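Side-chain contact in putative flagellar hook-associated protein (Vibrio parahaemolyticus, PDB 3PWX), which probably serves as a structural component of the bacterial flagellum: residues A163-P168 and A174-S179. Sequence-based numbering, arbitrary orientation.
Sequences AEFEKP and AEVDAS
Glu164 and Glu175 face each other where the last turn of helix 154-166 meets the start of helix 172-223, with their CA atoms 7.2 Å apart. Both residues direct CB at the opposite helix. Their aliphatic parts meet, and CG of Glu164 lies 4.1 Å from CG of Glu175. The side chains of Glu164 and Glu175 cross at about a right angle. Each is bent at chi2, with 59° in Glu164 and -74° in Glu175, and these bends turn the carboxylates off to different partners. OE2 of Glu164 accepts a hydrogen bond from the backbone N of Ser169 in the connecting loop. OE1 of Glu175 is bonded to NE2 of Gln157, further back on helix 154-166. The acids still lie fairly close, with OE1 of Glu164 5.0 Å from OE2 of Glu175. If both are ionised, the like charges would repel mildly, though each acid has a hydrogen-bond partner of its own.

The second pair is apolar. CG2 of Val176 approaches the ring of Phe165 at its edge, near the ring plane, 4.3 Å from CE2. The ring also touches Arg71 and Ile75 of helix 71-89, and Val176 touches Leu161. Phe165 thus joins a third helix to the contact.

One turn on, OG of Ser179 donates to the backbone O of Glu175 at 2.6 Å, from above the carbonyl plane. That oxygen also accepts the helical bond from Ser179 N. Gln157 NE2 bonds to Ser179 OG as well, so the amide of Gln157 meets both Glu175 OE1 and Ser179 OG.

Lys167 is the first residue to leave helical geometry, and the chain then turns back. The arrangement is an antiparallel helical hairpin, its two arms packed together near the turn, at one end of the elongated helical bundle.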
ATOM      1  N   ALA A 163      10.672 -41.853   3.446  1.00 72.86           N
ATOM      2  CA  ALA A 163      11.069 -42.815   4.451  1.00 74.51           C
ATOM      3  C   ALA A 163      10.067 -43.967   4.455  1.00 75.45           C
ATOM      4  O   ALA A 163      10.432 -45.131   4.367  1.00 78.37           O
ATOM      5  CB  ALA A 163      11.140 -42.124   5.830  1.00 73.69           C
ATOM      6  N   GLU A 164       8.790 -43.643   4.504  1.00 74.62           N
ATOM      7  CA  GLU A 164       7.746 -44.657   4.469  1.00 75.39           C
ATOM      8  C   GLU A 164       7.759 -45.476   3.149  1.00 76.66           C
ATOM      9  O   GLU A 164       7.489 -46.694   3.162  1.00 77.63           O
ATOM     10  CB  GLU A 164       6.408 -43.984   4.736  1.00 73.51           C
ATOM     11  CG  GLU A 164       5.282 -44.859   5.205  1.00 75.41           C
ATOM     12  CD  GLU A 164       5.539 -45.614   6.509  1.00 77.87           C
ATOM     13  OE1 GLU A 164       5.948 -45.037   7.540  1.00 76.06           O
ATOM     14  OE2 GLU A 164       5.274 -46.820   6.492  1.00 79.80           O
ATOM     15  N   PHE A 165       8.089 -44.818   2.025  1.00 76.46           N
ATOM     16  CA  PHE A 165       8.310 -45.527   0.752  1.00 78.18           C
ATOM     17  C   PHE A 165       9.508 -46.482   0.778  1.00 80.20           C
ATOM     18  O   PHE A 165       9.472 -47.489   0.117  1.00 81.49           O
ATOM     19  CB  PHE A 165       8.457 -44.575  -0.425  1.00 77.29           C
ATOM     20  CG  PHE A 165       7.157 -44.154  -1.033  1.00 78.33           C
ATOM     21  CD1 PHE A 165       7.117 -43.638  -2.325  1.00 80.78           C
ATOM     22  CD2 PHE A 165       5.960 -44.255  -0.322  1.00 78.30           C
ATOM     23  CE1 PHE A 165       5.893 -43.234  -2.902  1.00 79.52           C
ATOM     24  CE2 PHE A 165       4.745 -43.862  -0.891  1.00 75.63           C
ATOM     25  CZ  PHE A 165       4.714 -43.357  -2.181  1.00 76.74           C
ATOM     26  N   GLU A 166      10.566 -46.156   1.516  1.00 80.71           N
ATOM     27  CA  GLU A 166      11.742 -46.999   1.546  1.00 83.07           C
ATOM     28  C   GLU A 166      11.543 -48.231   2.452  1.00 84.23           C
ATOM     29  O   GLU A 166      11.873 -49.355   2.083  1.00 86.03           O
ATOM     30  CB  GLU A 166      12.942 -46.202   2.004  1.00 83.34           C
ATOM     31  CG  GLU A 166      13.593 -45.331   0.962  1.00 85.99           C
ATOM     32  CD  GLU A 166      14.611 -44.433   1.632  1.00 92.37           C
ATOM     33  OE1 GLU A 166      14.495 -43.178   1.574  1.00 91.56           O
ATOM     34  OE2 GLU A 166      15.516 -45.011   2.293  1.00 99.90           O
ATOM     35  N   LYS A 167      11.014 -48.005   3.647  1.00 83.26           N
ATOM     36  CA  LYS A 167      10.722 -49.089   4.547  1.00 83.98           C
ATOM     37  C   LYS A 167       9.322 -48.938   5.081  1.00 81.42           C
ATOM     38  O   LYS A 167       9.132 -48.358   6.138  1.00 80.13           O
ATOM     39  CB  LYS A 167      11.714 -49.132   5.714  1.00 85.61           C
ATOM     40  CG  LYS A 167      11.452 -50.321   6.668  1.00 89.34           C
ATOM     41  CD  LYS A 167      12.647 -50.630   7.563  1.00 94.07           C
ATOM     42  CE  LYS A 167      12.511 -52.011   8.202  1.00 96.27           C
ATOM     43  NZ  LYS A 167      13.698 -52.333   9.057  1.00 99.50           N
ATOM     44  N   PRO A 168       8.334 -49.481   4.362  1.00 81.10           N
ATOM     45  CA  PRO A 168       6.965 -49.382   4.862  1.00 80.24           C
ATOM     46  C   PRO A 168       6.818 -49.823   6.319  1.00 80.78           C
ATOM     47  O   PRO A 168       7.521 -50.729   6.770  1.00 83.15           O
ATOM     48  CB  PRO A 168       6.181 -50.302   3.927  1.00 81.10           C
ATOM     49  CG  PRO A 168       6.948 -50.252   2.636  1.00 82.02           C
ATOM     50  CD  PRO A 168       8.403 -50.086   3.016  1.00 81.92           C
ATOM     51  N   ALA A 174      -1.180 -43.814   6.375  1.00 72.79           N
ATOM     52  CA  ALA A 174      -1.396 -42.600   7.112  1.00 71.66           C
ATOM     53  C   ALA A 174      -0.430 -41.465   6.657  1.00 70.93           C
ATOM     54  O   ALA A 174      -0.844 -40.285   6.574  1.00 70.21           O
ATOM     55  CB  ALA A 174      -1.274 -42.862   8.606  1.00 71.74           C
ATOM     56  N   GLU A 175       0.835 -41.806   6.375  1.00 70.52           N
ATOM     57  CA  GLU A 175       1.787 -40.828   5.824  1.00 68.87           C
ATOM     58  C   GLU A 175       1.354 -40.411   4.443  1.00 68.45           C
ATOM     59  O   GLU A 175       1.384 -39.203   4.119  1.00 66.81           O
ATOM     60  CB  GLU A 175       3.205 -41.375   5.725  1.00 69.27           C
ATOM     61  CG  GLU A 175       3.906 -41.486   7.053  1.00 71.29           C
ATOM     62  CD  GLU A 175       4.350 -40.158   7.635  1.00 72.01           C
ATOM     63  OE1 GLU A 175       3.833 -39.089   7.260  1.00 71.09           O
ATOM     64  OE2 GLU A 175       5.230 -40.188   8.518  1.00 76.21           O
ATOM     65  N   VAL A 176       0.964 -41.404   3.627  1.00 68.77           N
ATOM     66  CA  VAL A 176       0.358 -41.111   2.322  1.00 67.89           C
ATOM     67  C   VAL A 176      -0.728 -40.018   2.456  1.00 67.53           C
ATOM     68  O   VAL A 176      -0.657 -38.996   1.774  1.00 66.90           O
ATOM     69  CB  VAL A 176      -0.153 -42.413   1.617  1.00 69.31           C
ATOM     70  CG1 VAL A 176      -1.169 -42.140   0.465  1.00 65.12           C
ATOM     71  CG2 VAL A 176       1.049 -43.245   1.142  1.00 69.24           C
ATOM     72  N   ASP A 177      -1.710 -40.238   3.334  1.00 68.58           N
ATOM     73  CA  ASP A 177      -2.799 -39.285   3.561  1.00 68.79           C
ATOM     74  C   ASP A 177      -2.284 -37.959   4.177  1.00 66.94           C
ATOM     75  O   ASP A 177      -2.782 -36.905   3.848  1.00 67.03           O
ATOM     76  CB  ASP A 177      -3.937 -39.908   4.390  1.00 70.10           C
ATOM     77  CG  ASP A 177      -4.737 -40.942   3.608  1.00 75.26           C
ATOM     78  OD1 ASP A 177      -5.355 -40.577   2.545  1.00 78.69           O
ATOM     79  OD2 ASP A 177      -4.783 -42.123   4.058  1.00 78.80           O
ATOM     80  N   ALA A 178      -1.269 -37.991   5.024  1.00 65.52           N
ATOM     81  CA  ALA A 178      -0.724 -36.708   5.505  1.00 64.32           C
ATOM     82  C   ALA A 178      -0.040 -35.966   4.367  1.00 62.93           C
ATOM     83  O   ALA A 178      -0.174 -34.743   4.237  1.00 61.36           O
ATOM     84  CB  ALA A 178       0.203 -36.884   6.698  1.00 62.98           C
ATOM     85  N   SER A 179       0.608 -36.741   3.496  1.00 63.35           N
ATOM     86  CA  SER A 179       1.314 -36.197   2.338  1.00 63.21           C
ATOM     87  C   SER A 179       0.389 -35.556   1.280  1.00 62.42           C
ATOM     88  O   SER A 179       0.718 -34.502   0.726  1.00 60.86           O
ATOM     89  CB  SER A 179       2.191 -37.258   1.702  1.00 63.43           C
ATOM     90  OG  SER A 179       3.008 -37.859   2.684  1.00 66.63           O
TER